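Long-range contacts in probable hydrolase (Pseudomonas aeruginosa, PDB 7AL6), which is of unconfirmed function but has an alpha/beta hydrolase fold and is probably a hydrolase, possibly a lipolytic one: residues A[16-21]-A[57-62]; A[10-15]-A[85-90]; A[37-42]-A[186-191]; A[30-35]-A[53-58]. One frame throughout, in Å; residues are numbered along the deposited sequence.

Contacts 1, 2 and 4 all lie on or against the mixed central sheet of the alpha/beta hydrolase fold. Contacts 1 and 4 share strand 53-58, which pairs antiparallel with strand 16-22 in contact 1 and parallel with strand 28-33 in contact 4; their centres are about 9 Å apart. Contact 2 joins strand 7-11, at one edge of the sheet within this chain, and the loop after it to helix 77-91; contacts 1 and 4 both fall between its two segments along the chain. Contact 3 brings in the much later helix 179-189; its centre is about 21 Å from that of contact 2. Through Asp-59 of contact 1 the late helix is tied to the end of strand 53-58.

Contact 1 (A[16-21]-A[57-62])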
# COMPACT_ATOMS: atom_id res chain seq x y z
N GLU A 16 -6.74 8.95 1.33
CA GLU A 16 -8.00 9.48 0.81
C GLU A 16 -8.95 9.65 1.99
O GLU A 16 -9.19 8.68 2.66
CB GLU A 16 -8.52 8.51 -0.23
CG GLU A 16 -9.44 9.16 -1.19
CD GLU A 16 -9.95 8.16 -2.19
OE1 GLU A 16 -9.28 7.94 -3.18
OE2 GLU A 16 -10.99 7.60 -1.91
N LEU A 17 -9.50 10.83 2.21
CA LEU A 17 -10.39 11.07 3.36
C LEU A 17 -11.79 11.35 2.85
O LEU A 17 -11.95 11.71 1.72
CB LEU A 17 -9.91 12.26 4.18
CG LEU A 17 -8.50 12.16 4.74
CD1 LEU A 17 -8.15 13.43 5.47
CD2 LEU A 17 -8.36 10.97 5.65
N ALA A 18 -12.77 11.11 3.70
CA ALA A 18 -14.15 11.45 3.41
C ALA A 18 -14.55 12.72 4.14
O ALA A 18 -14.05 13.01 5.24
CB ALA A 18 -15.08 10.31 3.83
N ALA A 19 -15.48 13.47 3.54
CA ALA A 19 -16.01 14.67 4.19
C ALA A 19 -17.45 14.92 3.76
O ALA A 19 -17.85 14.59 2.64
CB ALA A 19 -15.20 15.91 3.84
N HIS A 20 -18.22 15.50 4.68
CA HIS A 20 -19.55 16.02 4.39
C HIS A 20 -19.44 17.53 4.26
O HIS A 20 -18.79 18.19 5.09
CB HIS A 20 -20.57 15.64 5.47
CG HIS A 20 -21.99 15.80 5.02
ND1 HIS A 20 -22.65 14.83 4.29
CD2 HIS A 20 -22.86 16.84 5.12
CE1 HIS A 20 -23.87 15.25 4.00
NE2 HIS A 20 -24.01 16.48 4.47
N LEU A 21 -20.06 18.09 3.24
CA LEU A 21 -19.98 19.52 2.90
C LEU A 21 -21.24 20.25 3.36
O LEU A 21 -22.31 19.84 2.97
CB LEU A 21 -19.80 19.66 1.40
CG LEU A 21 -18.58 18.97 0.81
CD1 LEU A 21 -18.47 19.23 -0.67
CD2 LEU A 21 -17.31 19.39 1.52
N ALA A 57 -16.87 19.00 6.98
CA ALA A 57 -16.87 18.15 8.16
C ALA A 57 -16.11 16.90 7.76
O ALA A 57 -16.66 16.01 7.08
CB ALA A 57 -18.28 17.82 8.64
N LEU A 58 -14.87 16.84 8.22
CA LEU A 58 -13.91 15.84 7.81
C LEU A 58 -13.94 14.62 8.71
O LEU A 58 -14.02 14.75 9.93
CB LEU A 58 -12.53 16.47 7.86
CG LEU A 58 -11.34 15.70 7.31
CD1 LEU A 58 -11.44 15.60 5.80
CD2 LEU A 58 -10.05 16.43 7.76
N ASP A 59 -13.86 13.47 8.09
CA ASP A 59 -13.66 12.21 8.80
C ASP A 59 -12.15 12.13 8.97
O ASP A 59 -11.45 12.20 8.00
CB ASP A 59 -14.22 11.00 8.05
CG ASP A 59 -15.68 10.72 8.31
OD1 ASP A 59 -16.16 11.14 9.31
OD2 ASP A 59 -16.29 10.12 7.49
N PHE A 60 -11.64 11.96 10.17
CA PHE A 60 -10.20 11.74 10.37
C PHE A 60 -9.87 10.37 9.80
O PHE A 60 -10.68 9.46 9.80
CB PHE A 60 -9.82 11.77 11.85
CG PHE A 60 -9.54 13.13 12.42
CD1 PHE A 60 -8.76 14.03 11.74
CD2 PHE A 60 -10.06 13.50 13.65
CE1 PHE A 60 -8.50 15.28 12.27
CE2 PHE A 60 -9.80 14.75 14.17
CZ PHE A 60 -9.02 15.64 13.48
N ALA A 61 -8.60 10.16 9.49
CA ALA A 61 -8.05 8.87 9.05
C ALA A 61 -8.41 7.80 10.09
O ALA A 61 -8.33 8.05 11.28
CB ALA A 61 -6.57 8.98 8.90
N GLY A 62 -8.88 6.65 9.64
CA GLY A 62 -9.28 5.52 10.48
C GLY A 62 -10.61 5.73 11.17
O GLY A 62 -10.93 4.95 12.02
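Ala-19 sits opposite Leu-58, and His-20 opposite Ala-57, where strand 16-22 runs antiparallel to strand 53-58 in the central sheet of the alpha/beta hydrolase fold. The first is a non-hydrogen-bonded pair. In the second, a hydrogen-bonded pair, His-20 N gives to Ala-57 O at 2.9 Å and Ala-57 N gives to His-20 O at 2.8 Å. Ala-57 O also receives a CA-H...O contact from Ala-19 CA at 3.3 Å. A third backbone bond, Asp-59 N to Ala-18 O, is nearly straight at 167°.

Other polar groups find partners outside the two segments: Ser-66 OG bonds both Ala-18 N and Asp-59 O, and His-20 ND1 is bonded to Glu-7. The buried Asp-59 carboxylate turns OD2 to Arg-188 in a salt bridge and to His-65 N, while OD1 accepts from Ala-40 N; the arginine would probably favour its charged form.

On the face of Ala-19 and Leu-58 the packing is apolar. Leu-58 has CG anti to the backbone N (chi1 -172°), which carries CD1 across to the neighbouring strand, 4.3 Å from Ala-19 CB. Leu-17 crosses it at a slant, its CD1 lying 4.0 Å from Leu-58 CD1 and its other methyl, CD2, 4.2 Å from Ala-61 CB.

Contact 2 (A[10-15]-A[85-90])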
# COMPACT_ATOMS: atom_id res chain seq x y z
N ILE A 10 -11.74 13.29 -0.45
CA ILE A 10 -10.69 14.32 -0.65
C ILE A 10 -9.39 13.55 -0.80
O ILE A 10 -9.02 12.86 0.12
CB ILE A 10 -10.67 15.35 0.48
CG1 ILE A 10 -12.05 15.98 0.69
CG2 ILE A 10 -9.60 16.39 0.22
CD1 ILE A 10 -12.15 16.89 1.87
N SER A 11 -8.75 13.69 -1.94
CA SER A 11 -7.55 12.92 -2.26
C SER A 11 -6.32 13.69 -1.80
O SER A 11 -6.02 14.77 -2.33
CB SER A 11 -7.43 12.65 -3.76
OG SER A 11 -8.43 11.72 -4.14
N LEU A 12 -5.63 13.15 -0.81
CA LEU A 12 -4.34 13.63 -0.39
C LEU A 12 -3.26 12.74 -0.98
O LEU A 12 -3.53 11.65 -1.47
CB LEU A 12 -4.25 13.64 1.14
CG LEU A 12 -5.43 14.30 1.88
CD1 LEU A 12 -5.11 14.38 3.40
CD2 LEU A 12 -5.76 15.66 1.34
N PRO A 13 -2.00 13.19 -0.97
CA PRO A 13 -0.94 12.38 -1.56
C PRO A 13 -0.81 11.02 -0.93
O PRO A 13 -0.55 10.04 -1.62
CB PRO A 13 0.33 13.24 -1.34
CG PRO A 13 -0.19 14.67 -1.21
CD PRO A 13 -1.57 14.55 -0.58
N HIS A 14 -1.06 10.91 0.36
CA HIS A 14 -0.80 9.68 1.07
C HIS A 14 -2.04 8.95 1.56
O HIS A 14 -1.90 7.87 2.16
CB HIS A 14 0.07 10.00 2.31
CG HIS A 14 -0.56 11.00 3.23
ND1 HIS A 14 -0.77 12.32 2.87
CD2 HIS A 14 -1.06 10.87 4.49
CE1 HIS A 14 -1.35 12.96 3.86
NE2 HIS A 14 -1.53 12.11 4.86
N ILE A 15 -3.19 9.56 1.49
CA ILE A 15 -4.44 8.95 2.01
C ILE A 15 -5.63 9.63 1.36
O ILE A 15 -5.51 10.76 0.97
CB ILE A 15 -4.48 9.09 3.55
CG1 ILE A 15 -5.48 8.13 4.20
CG2 ILE A 15 -4.75 10.52 3.93
CD1 ILE A 15 -5.34 8.02 5.70
N LEU A 85 -4.10 20.13 7.08
CA LEU A 85 -3.37 21.12 6.27
C LEU A 85 -3.43 20.71 4.79
O LEU A 85 -3.67 21.53 3.96
CB LEU A 85 -1.93 21.19 6.78
CG LEU A 85 -1.03 22.18 6.06
CD1 LEU A 85 -1.58 23.58 6.16
CD2 LEU A 85 0.38 22.13 6.61
N MET A 86 -3.23 19.44 4.50
CA MET A 86 -3.28 18.91 3.12
C MET A 86 -4.71 18.97 2.58
O MET A 86 -4.85 19.13 1.40
CB MET A 86 -2.66 17.52 3.06
CG MET A 86 -1.18 17.60 3.29
SD MET A 86 -0.31 16.10 3.07
CE MET A 86 1.12 16.65 2.17
N VAL A 87 -5.72 18.80 3.42
CA VAL A 87 -7.13 18.91 2.99
C VAL A 87 -7.35 20.35 2.51
O VAL A 87 -7.86 20.52 1.44
CB VAL A 87 -8.12 18.55 4.10
CG1 VAL A 87 -9.48 19.14 3.81
CG2 VAL A 87 -8.22 17.05 4.31
N ALA A 88 -6.90 21.33 3.27
CA ALA A 88 -7.01 22.73 2.85
C ALA A 88 -6.28 22.98 1.53
O ALA A 88 -6.83 23.62 0.63
CB ALA A 88 -6.45 23.67 3.94
N GLU A 89 -5.05 22.47 1.39
CA GLU A 89 -4.36 22.58 0.10
C GLU A 89 -5.19 22.01 -1.02
O GLU A 89 -5.29 22.60 -2.10
CB GLU A 89 -3.01 21.86 0.14
CG GLU A 89 -2.07 22.43 1.16
CD GLU A 89 -1.38 23.66 0.64
OE1 GLU A 89 -0.68 23.54 -0.37
OE2 GLU A 89 -1.57 24.74 1.23
N GLN A 90 -5.77 20.81 -0.81
CA GLN A 90 -6.50 20.15 -1.89
C GLN A 90 -7.79 20.87 -2.22
O GLN A 90 -8.27 20.81 -3.36
CB GLN A 90 -6.74 18.68 -1.52
CG GLN A 90 -7.44 17.85 -2.58
CD GLN A 90 -6.61 17.68 -3.85
OE1 GLN A 90 -5.43 17.96 -3.87
NE2 GLN A 90 -7.24 17.22 -4.91
O HOH W 1 -9.84 15.50 -3.96
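Leu-12 lies against the first part of helix segment 85-90, where packing is close: its CD2 is 3.6 Å from Met-86 O, and its CD1 lies 4.0 Å from Met-86 CB. Both methyls of Leu-12 also meet Val-87 CG2. Beside them Ile-10 crosses Val-87 at about a right angle, CD1 against CG1 at 4.0 Å, while Ile-10 CG2 touches Gln-90 CG.

Toward solvent-exposed Pro-13 this packing thins to the end of one side chain. Met-86, extended at chi2 (-174°), carries SD to the edge of the His-14 ring, a sulfur-aromatic contact 3.4 Å from CE1, and the bend at chi3 turns CE toward Pro-13 CG. The ring is further held by His-14 NE2, bonded to Asp-83. The Gln-90 end is polar: CG and CD pass over Ser-11 O, and a water accepts from both Ser-11 N (2.9 Å) and Gln-90 NE2 (3.3 Å).

Leu-150 of one neighbouring subunit packs on Met-86, and Glu-191 of another is hydrogen-bonded to Ser-11 OG. Within the chain, helix 77-91 lies across one face of the sheet, where Val-87 also touches Leu-17 of strand 16-22 and Leu-58 of strand 53-58.

Contact 3 (A[37-42]-A[186-191])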
# COMPACT_ATOMS: atom_id res chain seq x y z
N LEU A 37 -12.59 8.42 17.86
CA LEU A 37 -13.53 7.31 17.54
C LEU A 37 -14.90 7.84 17.09
O LEU A 37 -15.77 7.05 16.93
CB LEU A 37 -13.68 6.30 18.69
CG LEU A 37 -12.39 5.77 19.29
CD1 LEU A 37 -12.68 4.74 20.35
CD2 LEU A 37 -11.46 5.21 18.25
N ASP A 38 -15.08 9.14 16.86
CA ASP A 38 -16.31 9.65 16.29
C ASP A 38 -16.12 9.80 14.78
O ASP A 38 -15.29 9.10 14.20
CB ASP A 38 -16.68 10.98 16.96
CG ASP A 38 -17.05 10.81 18.43
OD1 ASP A 38 -17.31 9.65 18.82
OD2 ASP A 38 -17.08 11.82 19.17
N ASN A 39 -16.88 10.70 14.16
CA ASN A 39 -16.87 10.92 12.71
C ASN A 39 -17.60 12.23 12.45
O ASN A 39 -18.06 12.90 13.37
CB ASN A 39 -17.52 9.76 11.96
CG ASN A 39 -18.92 9.46 12.41
OD1 ASN A 39 -19.79 10.30 12.31
ND2 ASN A 39 -19.16 8.21 12.86
N ALA A 40 -17.75 12.56 11.17
CA ALA A 40 -18.31 13.85 10.80
C ALA A 40 -19.75 14.03 11.26
O ALA A 40 -20.25 15.15 11.29
CB ALA A 40 -18.25 14.06 9.29
N MET A 41 -20.47 12.96 11.56
CA MET A 41 -21.82 13.16 12.07
C MET A 41 -21.84 13.82 13.45
O MET A 41 -22.90 14.28 13.88
CB MET A 41 -22.56 11.82 12.17
CG MET A 41 -22.93 11.16 10.82
SD MET A 41 -24.13 12.13 9.91
CE MET A 41 -25.66 11.69 10.75
N SER A 42 -20.68 14.04 14.02
CA SER A 42 -20.56 14.76 15.29
C SER A 42 -21.13 16.16 15.04
O SER A 42 -21.70 16.68 15.91
CB SER A 42 -19.15 14.77 15.77
OG SER A 42 -19.03 15.39 17.02
N ALA A 186 -23.60 6.36 14.64
CA ALA A 186 -23.69 5.01 14.08
C ALA A 186 -23.99 5.01 12.59
O ALA A 186 -23.58 4.08 11.89
CB ALA A 186 -24.80 4.20 14.78
N GLN A 187 -24.67 6.01 12.08
CA GLN A 187 -25.03 6.09 10.64
C GLN A 187 -23.77 6.14 9.78
O GLN A 187 -23.84 5.72 8.66
CB GLN A 187 -25.94 7.29 10.40
CG GLN A 187 -27.27 7.16 11.11
CD GLN A 187 -28.35 7.92 10.41
OE1 GLN A 187 -28.38 9.14 10.44
NE2 GLN A 187 -29.24 7.21 9.76
N ARG A 188 -22.71 6.76 10.27
CA ARG A 188 -21.41 6.92 9.59
C ARG A 188 -20.32 6.05 10.20
O ARG A 188 -19.30 5.98 9.60
CB ARG A 188 -21.02 8.40 9.67
CG ARG A 188 -20.16 8.92 8.54
CD ARG A 188 -19.88 10.41 8.57
NE ARG A 188 -18.89 10.76 7.58
CZ ARG A 188 -19.16 11.28 6.40
NH1 ARG A 188 -20.39 11.59 6.07
NH2 ARG A 188 -18.18 11.52 5.57
N GLY A 189 -20.55 5.40 11.33
CA GLY A 189 -19.51 4.65 12.06
C GLY A 189 -19.64 3.14 12.02
O GLY A 189 -18.78 2.49 12.52
N LEU A 190 -20.69 2.61 11.44
CA LEU A 190 -20.90 1.15 11.38
C LEU A 190 -20.58 0.60 9.99
O LEU A 190 -20.96 1.19 8.96
CB LEU A 190 -22.35 0.82 11.72
CG LEU A 190 -22.75 1.16 13.17
CD1 LEU A 190 -24.14 0.67 13.47
CD2 LEU A 190 -21.76 0.52 14.09
N GLU A 191 -19.91 -0.53 9.98
CA GLU A 191 -19.75 -1.29 8.77
C GLU A 191 -20.35 -2.68 8.91
O GLU A 191 -20.33 -3.26 9.99
CB GLU A 191 -18.28 -1.41 8.37
CG GLU A 191 -17.45 -2.22 9.26
CD GLU A 191 -16.01 -2.26 8.75
OE1 GLU A 191 -15.20 -1.41 9.18
OE2 GLU A 191 -15.70 -3.11 7.89
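Arg-188 runs its extended side chain past three consecutive residues of the loop, Asn-39, Ala-40 and Met-41. Its CB touches both Asn-39 OD1 and Met-41 CG, 3.5 Å from each, and the two lie together on one side of it. Met-41 is modelled in two conformers, and its part in the contact, including the approach of CE to Gln-187 OE1, is described for one of them. Farther out, Ala-40 CB stands over one face of the guanidinium group, offset toward the rim and 3.8 Å from NE. The Asn-39 amide is turned 48° from the guanidinium plane, and it meets the aliphatic part of the arginine instead of its charged end.

A second shell sets these groups in place. Asn-39 puts CG between the backbone N and the carbonyl carbon (chi1 56°), which lets OD1 accept from Met-41 N at 2.8 Å in the carbonyl plane, an Asx turn leading into the 3-10 turn that begins at Ala-40. Its ND2 donates to Leu-185 O of helix 179-189, a turn ahead of Arg-188. The Asp-59 carboxylate serves both sides of the contact, and Arg-188 NH2 adds a salt bridge to Glu-7. Gln-187 NE2 reaches Gln-4 of a neighbouring subunit.

The loop follows strand 28-33, whereas Arg-188 comes from the end of helix 179-189, just before strand 190-193, and rests on Ala-18 and His-20 of strand 16-22.

Contact 4 (A[30-35]-A[53-58]); sequences VIALHG and LRIVAL
Ala-32 packs its CB against Ile-55 CG2 at 3.7 Å, at the middle of a small apolar cluster. Val-30 extends it on the same face of the sheet, with CB 4.0 Å from Ile-55 CG1 and CG2 reaching Leu-53 CD1; Ala-57 completes that face beside Ala-32. On the other face Ile-31 CG2 approaches Leu-58 CB, and Leu-33 lies side by side with Leu-58, their CD2 methyls 4.0 Å apart and both side chains pointing the same way. Helix 77-91 packs on this second face, with Val-84 on Ile-31 and Leu-33.

Between the two faces run neighbouring parallel strands of the alpha/beta hydrolase sheet, the axes of segments 30-33 and 53-58 turned 32° from each other in keeping with the twist of such sheets. Four bonds join them: Val-30 N to Arg-54 O, Val-56 N to Val-30 O, Ala-32 N to Val-56 O and Leu-58 N to Ala-32 O. The third, at 2.8 Å, has its donor well above the carbonyl plane of Val-56, whose O also meets Ile-31 CA.

Past Leu-33 the strands part and water enters. One water donates to Ala-32 O and Leu-58 O; a second accepts from His-34 N and donates to Leu-58 O. The same oxygen lies at the edge of the His-34 ring, 3.1 Å from CD2. His-34 takes the chi1 of 59° that swings its ring toward strand 53-58, and the ring is pinned at two nitrogens, NE2 bonding to Phe-60 N and ND1 donating to Gly-35 O at 2.9 Å, almost exactly in the ring plane.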
# COMPACT_ATOMS: atom_id res chain seq x y z
N VAL A 30 -14.37 26.82 6.63
CA VAL A 30 -14.20 26.15 7.92
C VAL A 30 -14.02 24.65 7.70
O VAL A 30 -14.81 24.03 7.00
CB VAL A 30 -15.42 26.40 8.83
CG1 VAL A 30 -15.22 25.72 10.18
CG2 VAL A 30 -15.69 27.87 8.99
N ILE A 31 -13.00 24.07 8.33
CA ILE A 31 -12.89 22.62 8.47
C ILE A 31 -13.32 22.23 9.88
O ILE A 31 -12.80 22.79 10.86
CB ILE A 31 -11.46 22.12 8.16
CG1 ILE A 31 -11.06 22.58 6.78
CG2 ILE A 31 -11.41 20.58 8.21
CD1 ILE A 31 -9.55 22.33 6.44
N ALA A 32 -14.29 21.31 9.97
CA ALA A 32 -14.79 20.80 11.24
C ALA A 32 -14.17 19.44 11.55
O ALA A 32 -14.24 18.51 10.73
CB ALA A 32 -16.32 20.70 11.21
N LEU A 33 -13.60 19.33 12.75
CA LEU A 33 -12.84 18.17 13.18
C LEU A 33 -13.49 17.53 14.42
O LEU A 33 -13.76 18.22 15.42
CB LEU A 33 -11.40 18.59 13.49
CG LEU A 33 -10.66 19.36 12.39
CD1 LEU A 33 -9.24 19.63 12.91
CD2 LEU A 33 -10.60 18.53 11.13
N HIS A 34 -13.69 16.20 14.38
CA HIS A 34 -14.45 15.49 15.39
C HIS A 34 -13.53 14.88 16.47
O HIS A 34 -12.29 14.93 16.39
CB HIS A 34 -15.33 14.40 14.74
CG HIS A 34 -14.56 13.38 13.95
ND1 HIS A 34 -13.83 12.39 14.56
CD2 HIS A 34 -14.39 13.22 12.61
CE1 HIS A 34 -13.22 11.67 13.64
NE2 HIS A 34 -13.54 12.15 12.45
N GLY A 35 -14.16 14.24 17.43
CA GLY A 35 -13.54 13.57 18.58
C GLY A 35 -12.98 12.20 18.27
O GLY A 35 -13.30 11.64 17.26
N LEU A 53 -21.26 29.91 6.68
CA LEU A 53 -19.96 29.22 6.81
C LEU A 53 -19.92 28.07 5.79
O LEU A 53 -20.91 27.41 5.65
CB LEU A 53 -19.76 28.68 8.22
CG LEU A 53 -19.81 29.70 9.35
CD1 LEU A 53 -19.34 29.10 10.64
CD2 LEU A 53 -19.01 30.94 9.03
N ARG A 54 -18.84 27.89 5.05
CA ARG A 54 -18.69 26.73 4.17
C ARG A 54 -17.95 25.70 5.03
O ARG A 54 -16.77 25.85 5.20
CB ARG A 54 -17.95 27.09 2.89
CG ARG A 54 -17.68 25.89 2.00
CD ARG A 54 -18.91 25.13 1.55
NE ARG A 54 -18.60 24.33 0.39
CZ ARG A 54 -19.46 23.62 -0.30
NH1 ARG A 54 -19.05 22.94 -1.35
NH2 ARG A 54 -20.72 23.57 0.05
N ILE A 55 -18.63 24.70 5.55
CA ILE A 55 -18.02 23.75 6.50
C ILE A 55 -17.74 22.42 5.83
O ILE A 55 -18.65 21.80 5.31
CB ILE A 55 -18.90 23.59 7.75
CG1 ILE A 55 -19.15 24.93 8.44
CG2 ILE A 55 -18.32 22.58 8.69
CD1 ILE A 55 -20.25 24.89 9.44
N VAL A 56 -16.50 22.01 5.93
CA VAL A 56 -16.03 20.71 5.48
C VAL A 56 -15.90 19.88 6.74
O VAL A 56 -14.96 20.06 7.52
CB VAL A 56 -14.70 20.83 4.72
CG1 VAL A 56 -14.16 19.45 4.34
CG2 VAL A 56 -14.86 21.69 3.48
N ALA A 57 -16.87 19.00 6.98
CA ALA A 57 -16.87 18.15 8.16
C ALA A 57 -16.11 16.90 7.76
O ALA A 57 -16.66 16.01 7.08
CB ALA A 57 -18.28 17.82 8.64
N LEU A 58 -14.87 16.84 8.22
CA LEU A 58 -13.91 15.84 7.81
C LEU A 58 -13.94 14.62 8.71
O LEU A 58 -14.02 14.75 9.93
CB LEU A 58 -12.53 16.47 7.86
CG LEU A 58 -11.34 15.70 7.31
CD1 LEU A 58 -11.44 15.60 5.80
CD2 LEU A 58 -10.05 16.43 7.76
O HOH W 2 -15.86 16.26 11.40
O HOH W 3 -12.13 15.46 11.87